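Local coordinates for protein (S)-ureidoglycine--glyoxylate transaminase (Bacillus subtilis, PDB 3ISL) that catalyses the pyridoxal-phosphate-dependent transfer of an amino group from (S)-ureidoglycine to glyoxylate in purine catabolism, yielding oxalurate and glycine, at residues Y94-G98 with V143-T149; L168-V174 with I189-G195; R294-H298 with M367-K373. All blocks are in the same frame, centred on the assembly; numbering follows the deposited sequence.

Contact 1 (Y94-G98 with V143-T149). With PLP (pyridoxal-5'-phosphate), chain C.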
# COMPACT_ATOMS: atom_id res chain seq x y z
N TYR A 94 -10.69 -20.05 -14.43
CA TYR A 94 -11.96 -19.89 -15.18
C TYR A 94 -12.23 -18.41 -15.50
O TYR A 94 -13.30 -18.02 -15.99
CB TYR A 94 -13.13 -20.55 -14.42
CG TYR A 94 -13.34 -20.02 -13.02
CD1 TYR A 94 -12.54 -20.45 -11.94
CD2 TYR A 94 -14.31 -19.05 -12.79
CE1 TYR A 94 -12.76 -19.94 -10.70
CE2 TYR A 94 -14.53 -18.53 -11.55
CZ TYR A 94 -13.78 -18.97 -10.51
OH TYR A 94 -14.02 -18.38 -9.31
N GLY A 95 -11.22 -17.57 -15.25
CA GLY A 95 -11.29 -16.18 -15.67
C GLY A 95 -9.98 -15.46 -15.53
O GLY A 95 -8.95 -16.09 -15.33
N ARG A 96 -10.01 -14.13 -15.66
CA ARG A 96 -8.79 -13.35 -15.77
C ARG A 96 -7.91 -13.45 -14.54
O ARG A 96 -6.70 -13.48 -14.67
CB ARG A 96 -9.08 -11.87 -16.09
CG ARG A 96 -7.94 -10.90 -15.65
CD ARG A 96 -8.49 -9.49 -15.23
NE ARG A 96 -9.51 -8.94 -16.20
CZ ARG A 96 -10.65 -8.29 -15.89
NH1 ARG A 96 -11.02 -8.03 -14.62
NH2 ARG A 96 -11.46 -7.90 -16.87
N PHE A 97 -8.48 -13.47 -13.35
CA PHE A 97 -7.65 -13.46 -12.14
C PHE A 97 -6.96 -14.83 -11.87
O PHE A 97 -5.91 -14.87 -11.22
CB PHE A 97 -8.43 -12.82 -10.94
CG PHE A 97 -8.85 -11.37 -11.23
CD1 PHE A 97 -7.96 -10.31 -11.00
CD2 PHE A 97 -10.10 -11.08 -11.83
CE1 PHE A 97 -8.29 -8.98 -11.32
CE2 PHE A 97 -10.45 -9.74 -12.15
CZ PHE A 97 -9.52 -8.69 -11.89
N GLY A 98 -7.49 -15.92 -12.41
CA GLY A 98 -6.74 -17.21 -12.45
C GLY A 98 -5.34 -17.08 -13.09
O GLY A 98 -4.38 -17.65 -12.61
N VAL A 143 -9.24 -18.69 -7.55
CA VAL A 143 -10.07 -17.49 -7.37
C VAL A 143 -11.48 -17.97 -6.89
O VAL A 143 -12.06 -18.88 -7.47
CB VAL A 143 -10.21 -16.67 -8.66
CG1 VAL A 143 -11.08 -15.36 -8.40
CG2 VAL A 143 -8.86 -16.29 -9.25
N HIS A 144 -11.99 -17.38 -5.81
CA HIS A 144 -13.40 -17.66 -5.37
C HIS A 144 -14.42 -17.11 -6.35
O HIS A 144 -15.33 -17.87 -6.84
CB HIS A 144 -13.65 -17.07 -3.94
CG HIS A 144 -14.96 -17.51 -3.31
ND1 HIS A 144 -15.53 -16.82 -2.26
CD2 HIS A 144 -15.82 -18.52 -3.63
CE1 HIS A 144 -16.68 -17.40 -1.94
NE2 HIS A 144 -16.86 -18.47 -2.71
N GLY A 145 -14.33 -15.82 -6.62
CA GLY A 145 -15.29 -15.15 -7.53
C GLY A 145 -14.48 -14.39 -8.60
O GLY A 145 -13.65 -13.52 -8.27
N GLU A 146 -14.69 -14.72 -9.88
CA GLU A 146 -14.01 -13.98 -11.00
C GLU A 146 -14.92 -12.89 -11.46
O GLU A 146 -15.98 -13.21 -12.07
CB GLU A 146 -13.86 -14.86 -12.27
CG GLU A 146 -12.68 -15.77 -12.33
CD GLU A 146 -11.39 -15.03 -12.56
OE1 GLU A 146 -11.41 -13.87 -12.98
OE2 GLU A 146 -10.33 -15.64 -12.35
N THR A 147 -14.53 -11.63 -11.23
CA THR A 147 -15.33 -10.53 -11.65
C THR A 147 -15.23 -10.40 -13.13
O THR A 147 -16.14 -9.83 -13.73
CB THR A 147 -14.91 -9.16 -11.03
OG1 THR A 147 -13.52 -8.95 -11.26
CG2 THR A 147 -15.16 -9.15 -9.55
N SER A 148 -14.14 -10.89 -13.72
CA SER A 148 -13.93 -10.79 -15.15
C SER A 148 -15.04 -11.53 -15.90
O SER A 148 -15.42 -11.16 -16.97
CB SER A 148 -12.53 -11.34 -15.55
OG SER A 148 -12.42 -12.74 -15.24
N THR A 149 -15.53 -12.61 -15.33
CA THR A 149 -16.53 -13.45 -16.00
C THR A 149 -17.88 -13.45 -15.25
O THR A 149 -18.88 -13.86 -15.78
CB THR A 149 -16.04 -14.89 -16.25
OG1 THR A 149 -15.99 -15.65 -15.04
CG2 THR A 149 -14.65 -14.92 -16.98
N1 PLP C . -8.39 -10.60 -7.54
C2 PLP C . -9.81 -10.52 -7.94
C2A PLP C . -10.70 -11.62 -7.99
C3 PLP C . -10.40 -9.31 -8.32
O3 PLP C . -11.72 -9.24 -8.68
C4 PLP C . -9.71 -8.12 -8.32
C4A PLP C . -10.44 -6.79 -8.74
C5 PLP C . -8.37 -8.15 -7.94
C6 PLP C . -7.69 -9.35 -7.56
C5A PLP C . -7.65 -6.84 -8.01
O4P PLP C . -7.06 -6.56 -6.83
P PLP C . -6.35 -5.15 -6.85
O1P PLP C . -6.69 -4.35 -8.10
O2P PLP C . -4.77 -5.61 -6.64
O3P PLP C . -6.77 -4.32 -5.45
O HOH W 1 -15.92 -18.16 -15.88
O HOH W 2 -10.24 -18.20 -12.31
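Glu-146 sets its carboxylate against the backbone of Phe-97 and Gly-98 at the first turn of helix 96-107, where strands 88-93 and 139-143 of the fold type I aminotransferase sheet run out into loops beside the cofactor. Hydrogen bonds dominate. Phe-97 N gives a nearly straight bond to Glu-146 OE1 (3.0 Å, 169°), on the syn lone pair of that oxygen, while Gly-98 N meets Glu-146 OE2 at 2.9 Å, close to the line of its C-O bond. Ser-148 OG donates to Glu-146 OE1 from above the carboxylate plane, and a water joins Glu-146 OE2 to Tyr-94 N, together holding the carboxylate's rotation. Amide hydrogens at a helix start would probably stabilise its negative charge. Glu-146 CG, set anti to the carbonyl carbon (chi1 -84°), lies over one face of the Tyr-94 ring in a CH-pi contact, and the bend at chi2 (-73°) turns the carboxylate toward the helix start, ring and carboxylate planes almost perpendicular. Gly-95 lets the backbone pass close by Glu-146 and Ser-148.

Phe-97 faces the cofactor: the pyridine ring lies over one face of its ring, Phe-97 CE1 3.4 Å from PLP C4, and Arg-96 CD lies over the other face. Ser-148 CB sits over the centre of the Arg-96 guanidinium. Val-143 splits its branches, CG2 against the backbone of Phe-97 and Gly-98, CG1 toward the cofactor methyl C2A. Thr-147 OG1 shares a hydrogen bond with PLP O3 (3.2 Å). Tyr-94 OH donates to Val-143 O at 2.7 Å, coming from above the carbonyl plane.

Contact 2 (L168-V174 with I189-G195). With PLP (pyridoxal-5'-phosphate), chain C.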
# COMPACT_ATOMS: atom_id res chain seq x y z
N LEU A 168 -1.88 -27.22 0.27
CA LEU A 168 -2.37 -25.97 0.80
C LEU A 168 -3.36 -25.33 -0.14
O LEU A 168 -3.06 -25.13 -1.31
CB LEU A 168 -1.21 -24.99 1.08
CG LEU A 168 -0.07 -25.66 1.85
CD1 LEU A 168 1.12 -24.71 1.78
CD2 LEU A 168 -0.54 -25.91 3.34
N PHE A 169 -4.56 -25.06 0.35
CA PHE A 169 -5.59 -24.48 -0.52
C PHE A 169 -5.58 -22.97 -0.29
O PHE A 169 -5.93 -22.53 0.80
CB PHE A 169 -6.94 -25.10 -0.13
CG PHE A 169 -8.10 -24.67 -0.99
CD1 PHE A 169 -7.95 -24.39 -2.33
CD2 PHE A 169 -9.39 -24.71 -0.46
CE1 PHE A 169 -9.01 -24.09 -3.12
CE2 PHE A 169 -10.49 -24.42 -1.25
CZ PHE A 169 -10.30 -24.13 -2.59
N ILE A 170 -5.15 -22.19 -1.29
CA ILE A 170 -4.96 -20.74 -1.14
C ILE A 170 -5.95 -20.08 -2.07
O ILE A 170 -5.93 -20.34 -3.26
CB ILE A 170 -3.50 -20.35 -1.46
CG1 ILE A 170 -2.57 -21.01 -0.40
CG2 ILE A 170 -3.29 -18.76 -1.51
CD1 ILE A 170 -1.23 -21.14 -0.86
N VAL A 171 -6.80 -19.23 -1.50
CA VAL A 171 -7.96 -18.73 -2.21
C VAL A 171 -7.92 -17.21 -2.37
O VAL A 171 -7.68 -16.51 -1.45
CB VAL A 171 -9.32 -19.20 -1.51
CG1 VAL A 171 -10.52 -18.46 -2.13
CG2 VAL A 171 -9.54 -20.72 -1.72
N ASP A 172 -8.14 -16.71 -3.59
CA ASP A 172 -8.29 -15.29 -3.76
C ASP A 172 -9.79 -15.03 -3.52
O ASP A 172 -10.62 -15.39 -4.37
CB ASP A 172 -7.79 -14.93 -5.19
CG ASP A 172 -8.35 -13.64 -5.76
OD1 ASP A 172 -9.24 -12.99 -5.20
OD2 ASP A 172 -7.93 -13.28 -6.85
N ALA A 173 -10.14 -14.47 -2.34
CA ALA A 173 -11.54 -14.08 -2.04
C ALA A 173 -11.70 -12.54 -2.16
O ALA A 173 -12.48 -11.94 -1.45
CB ALA A 173 -12.01 -14.62 -0.66
N VAL A 174 -10.95 -11.90 -3.04
CA VAL A 174 -10.85 -10.45 -3.05
C VAL A 174 -12.23 -9.81 -3.39
O VAL A 174 -12.61 -8.80 -2.83
CB VAL A 174 -9.73 -9.98 -4.03
CG1 VAL A 174 -10.01 -8.59 -4.54
CG2 VAL A 174 -8.31 -10.11 -3.41
N ILE A 189 -10.14 -24.00 3.79
CA ILE A 189 -9.20 -23.09 3.15
C ILE A 189 -8.03 -22.85 4.10
O ILE A 189 -8.22 -22.51 5.31
CB ILE A 189 -9.91 -21.75 2.78
CG1 ILE A 189 -11.05 -22.02 1.79
CG2 ILE A 189 -8.90 -20.64 2.34
CD1 ILE A 189 -11.92 -20.69 1.44
N ASP A 190 -6.84 -23.04 3.56
CA ASP A 190 -5.62 -22.84 4.33
C ASP A 190 -5.12 -21.40 4.38
O ASP A 190 -4.56 -20.96 5.40
CB ASP A 190 -4.52 -23.78 3.80
CG ASP A 190 -4.91 -25.24 3.87
OD1 ASP A 190 -5.01 -25.74 5.02
OD2 ASP A 190 -5.08 -25.88 2.78
N ALA A 191 -5.27 -20.67 3.28
CA ALA A 191 -5.02 -19.26 3.26
C ALA A 191 -6.01 -18.58 2.37
O ALA A 191 -6.39 -19.13 1.28
CB ALA A 191 -3.52 -18.95 2.79
N ALA A 192 -6.49 -17.40 2.81
CA ALA A 192 -7.46 -16.61 2.03
C ALA A 192 -6.96 -15.18 2.02
O ALA A 192 -6.47 -14.71 3.00
CB ALA A 192 -8.87 -16.64 2.64
N ILE A 193 -7.13 -14.49 0.89
CA ILE A 193 -6.72 -13.13 0.84
C ILE A 193 -7.92 -12.36 0.38
O ILE A 193 -8.58 -12.71 -0.62
CB ILE A 193 -5.58 -12.91 -0.22
CG1 ILE A 193 -4.37 -13.83 0.02
CG2 ILE A 193 -5.28 -11.40 -0.36
CD1 ILE A 193 -4.28 -15.15 -0.92
N GLY A 194 -8.18 -11.27 1.09
CA GLY A 194 -9.25 -10.35 0.67
C GLY A 194 -8.72 -9.08 0.06
O GLY A 194 -7.50 -8.88 -0.02
N GLY A 195 -9.63 -8.22 -0.38
CA GLY A 195 -9.28 -6.84 -0.72
C GLY A 195 -10.27 -5.89 -0.08
O GLY A 195 -11.30 -6.31 0.47
N1 PLP C . -8.39 -10.60 -7.54
C2 PLP C . -9.81 -10.52 -7.94
C2A PLP C . -10.70 -11.62 -7.99
C3 PLP C . -10.40 -9.31 -8.32
O3 PLP C . -11.72 -9.24 -8.68
C4 PLP C . -9.71 -8.12 -8.32
C4A PLP C . -10.44 -6.79 -8.74
C5 PLP C . -8.37 -8.15 -7.94
C6 PLP C . -7.69 -9.35 -7.56
C5A PLP C . -7.65 -6.84 -8.01
O4P PLP C . -7.06 -6.56 -6.83
P PLP C . -6.35 -5.15 -6.85
O1P PLP C . -6.69 -4.35 -8.10
O2P PLP C . -4.77 -5.61 -6.64
O3P PLP C . -6.77 -4.32 -5.45
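Ile-189 and Phe-169 interlock on one face of a parallel strand pair. Ile-189 CG1 lies 3.9 Å from Phe-169 CD2. The Ile-189 and Val-171 side chains cross at about a right angle, Ile-189 CD1 touching Val-171 CG2, which itself overhangs the rim of the Phe-169 ring. Phe-169 reaches there with its ring trans to the backbone N (chi1 -176°). On the reverse face the small Ala-191 leaves room for Ile-170 CG1, and Ile-193 bends its CD1 back to within 3.8 Å of Ile-170 CG2. Farther along, Val-174 CG2 fits against the backbone of Gly-194, where no side chain intervenes.

The pairing is parallel, the short axes 10° apart: Val-171 N binds Ala-191 O at 2.8 Å and Val-171 O receives Ile-193 N. At the start, Phe-169 O takes the N-H groups of both Asp-190 and Ala-191, while Phe-169 N reaches the anti lone pair of Asp-190 OD2 (2.6 Å, 168°). Arg-163 and Arg-214 form salt bridges with this buried carboxylate and probably offset its charge.

At the strand end, Asp-172 OD1 accepts Val-174 N, an Asx turn, and OD2 of Asp-172 lies 2.8 Å from PLP N1, the familiar aspartate-pyridine pair of fold type I enzymes. Helix 71-82 packs on the face of Ile-170 and Ile-193, helix 213-220 meets Leu-168 and Ala-191, and strand 139-143 flanks strand 168-172 on the side away from strand 191-193.

Contact 3 (R294-H298 with M367-K373)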
# COMPACT_ATOMS: atom_id res chain seq x y z
N ARG A 294 -28.68 -8.96 1.98
CA ARG A 294 -28.86 -7.62 1.42
C ARG A 294 -28.23 -7.50 0.00
O ARG A 294 -28.74 -6.82 -0.87
CB ARG A 294 -28.25 -6.62 2.43
CG ARG A 294 -28.46 -5.12 2.12
CD ARG A 294 -27.28 -4.49 1.44
NE ARG A 294 -26.13 -4.36 2.35
CZ ARG A 294 -25.02 -3.69 2.09
NH1 ARG A 294 -24.88 -3.11 0.92
NH2 ARG A 294 -24.02 -3.67 3.01
N HIS A 295 -27.07 -8.14 -0.20
CA HIS A 295 -26.44 -8.16 -1.54
C HIS A 295 -27.36 -8.94 -2.53
O HIS A 295 -27.57 -8.50 -3.64
CB HIS A 295 -25.02 -8.72 -1.47
CG HIS A 295 -24.01 -7.70 -0.96
ND1 HIS A 295 -23.96 -7.28 0.36
CD2 HIS A 295 -23.04 -7.00 -1.61
CE1 HIS A 295 -23.00 -6.37 0.50
NE2 HIS A 295 -22.46 -6.15 -0.69
N ARG A 296 -27.88 -10.07 -2.12
CA ARG A 296 -28.88 -10.76 -2.95
C ARG A 296 -30.14 -9.96 -3.28
O ARG A 296 -30.67 -9.98 -4.45
CB ARG A 296 -29.27 -12.05 -2.27
CG ARG A 296 -28.11 -13.09 -2.36
CD ARG A 296 -28.62 -14.50 -2.03
NE ARG A 296 -29.20 -14.57 -0.68
CZ ARG A 296 -28.48 -14.77 0.44
NH1 ARG A 296 -27.14 -14.93 0.41
NH2 ARG A 296 -29.12 -14.84 1.60
N HIS A 297 -30.67 -9.28 -2.28
CA HIS A 297 -31.87 -8.49 -2.52
C HIS A 297 -31.66 -7.48 -3.71
O HIS A 297 -32.46 -7.41 -4.70
CB HIS A 297 -32.23 -7.78 -1.20
CG HIS A 297 -33.47 -6.94 -1.28
ND1 HIS A 297 -33.54 -5.66 -0.77
CD2 HIS A 297 -34.69 -7.20 -1.81
CE1 HIS A 297 -34.74 -5.17 -0.97
NE2 HIS A 297 -35.45 -6.07 -1.64
N HIS A 298 -30.56 -6.70 -3.64
CA HIS A 298 -30.31 -5.69 -4.66
C HIS A 298 -29.95 -6.33 -6.00
O HIS A 298 -30.29 -5.79 -7.07
CB HIS A 298 -29.33 -4.61 -4.20
CG HIS A 298 -29.84 -3.85 -3.02
ND1 HIS A 298 -30.90 -2.97 -3.09
CD2 HIS A 298 -29.50 -3.92 -1.71
CE1 HIS A 298 -31.16 -2.51 -1.88
NE2 HIS A 298 -30.32 -3.06 -1.03
N MET A 367 -21.76 -3.96 -4.96
CA MET A 367 -20.90 -4.37 -3.86
C MET A 367 -20.88 -3.35 -2.72
O MET A 367 -20.71 -2.15 -2.99
CB MET A 367 -19.42 -4.44 -4.38
CG MET A 367 -19.18 -5.53 -5.49
SD MET A 367 -17.57 -5.26 -6.20
CE MET A 367 -17.16 -6.94 -6.74
N GLY A 368 -20.95 -3.82 -1.45
CA GLY A 368 -20.71 -2.93 -0.37
C GLY A 368 -21.66 -1.74 -0.33
O GLY A 368 -22.89 -1.89 -0.52
N TYR A 369 -21.12 -0.56 -0.09
CA TYR A 369 -21.95 0.64 0.09
C TYR A 369 -22.68 1.00 -1.22
O TYR A 369 -23.72 1.65 -1.18
CB TYR A 369 -21.09 1.82 0.53
CG TYR A 369 -21.96 3.00 0.93
CD1 TYR A 369 -22.72 2.95 2.13
CD2 TYR A 369 -22.09 4.10 0.11
CE1 TYR A 369 -23.54 3.99 2.50
CE2 TYR A 369 -22.95 5.16 0.46
CZ TYR A 369 -23.68 5.08 1.65
OH TYR A 369 -24.49 6.14 2.02
N SER A 370 -22.08 0.68 -2.37
CA SER A 370 -22.72 0.82 -3.70
C SER A 370 -23.95 -0.10 -3.92
O SER A 370 -24.82 0.13 -4.85
CB SER A 370 -21.63 0.51 -4.76
OG SER A 370 -20.78 1.67 -4.95
N CYS A 371 -24.03 -1.14 -3.10
CA CYS A 371 -25.11 -2.11 -3.21
C CYS A 371 -26.29 -1.56 -2.42
O CYS A 371 -26.53 -1.97 -1.25
CB CYS A 371 -24.65 -3.48 -2.67
SG CYS A 371 -25.89 -4.74 -2.90
N ARG A 372 -27.00 -0.58 -3.00
CA ARG A 372 -28.10 0.03 -2.27
C ARG A 372 -29.17 0.47 -3.23
O ARG A 372 -28.91 0.71 -4.41
CB ARG A 372 -27.63 1.17 -1.32
CG ARG A 372 -27.30 2.53 -2.04
CD ARG A 372 -26.70 3.52 -0.98
NE ARG A 372 -26.50 4.84 -1.58
CZ ARG A 372 -25.40 5.16 -2.22
NH1 ARG A 372 -24.43 4.23 -2.27
NH2 ARG A 372 -25.21 6.39 -2.72
N LYS A 373 -30.40 0.53 -2.73
CA LYS A 373 -31.53 0.74 -3.64
C LYS A 373 -31.43 1.99 -4.49
O LYS A 373 -31.78 1.95 -5.66
CB LYS A 373 -32.82 0.74 -2.88
CG LYS A 373 -33.20 2.07 -2.24
CD LYS A 373 -34.47 1.84 -1.34
CE LYS A 373 -35.60 1.44 -2.24
NZ LYS A 373 -34.89 1.21 -3.57
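Three flat side chains of helix 288-308, Arg-294, His-295 and His-298, receive the loop 367-373. The Arg-294 guanidinium has His-295 CE1 over the centre of one face and two carbonyl oxygens at its edge. His-295 carries Cys-371 SG over one face, toward the rim, at 4.2 Å from the ring centroid, and Gly-368 N near its edge. His-298 takes Arg-372 CA over the middle of one ring face, a CH-pi contact only 9° off the ring normal, while His-297 ND1 lies across the opposite face. Arg-294 CD fits at the edge of that same ring.

Arg-294 NH1 is the double donor of the contact, giving hydrogen bonds of 2.7 Å to Gly-368 O and 3.0 Å to Cys-371 O, both nearly in the guanidinium plane. Bends at its second and third torsions turn the chain back to this position, and its NH2 forms a salt bridge with Glu-286. Gly-368 O also accepts Cys-371 N, which arrives from the other face of the carbonyl plane. In this fold type I aminotransferase, the contact fastens the loop between strand 361-365 and helix 373-389 to helix 288-308. Arg-372 is the N-cap residue of helix 373-389, and Cys-371 centres an inverse gamma turn just before it.

Gly-368 N, a backbone donor, meets His-295 NE2 at 2.9 Å, slightly tilted from the ring plane, so NE2 is the acceptor; ND1 is hydrogen-bonded to Arg-291 O. Cys-371 extends SG anti to its backbone N (chi1 -176°), which inserts the sulfur between the two histidines, 3.7 Å from His-298 CB. His-298 ND1 is hydrogen-bonded to Tyr-407.

Contacts 1 and 2 are adjacent, their centres 13 Å apart, and both line the pyridine ring of the same cofactor; from contact 2, Val-174 CG1 comes to 3.8 Å from PLP C5. A probable hydrogen bond from His-144 N to Asp-172 O, 2.8 Å, ties the two together, and His-144 CB packs on Val-171 CG1. Contact 3 stands farther off, about 21 Å from contact 1 and 23 Å from contact 2 between centres. Its reach toward the active site is through Met-367, whose CE lies 4.1 Å from Thr-147 CG2 and whose side chain is about 4 Å from that of Lys-198, the lysine to which the cofactor attaches, not bonded to it here.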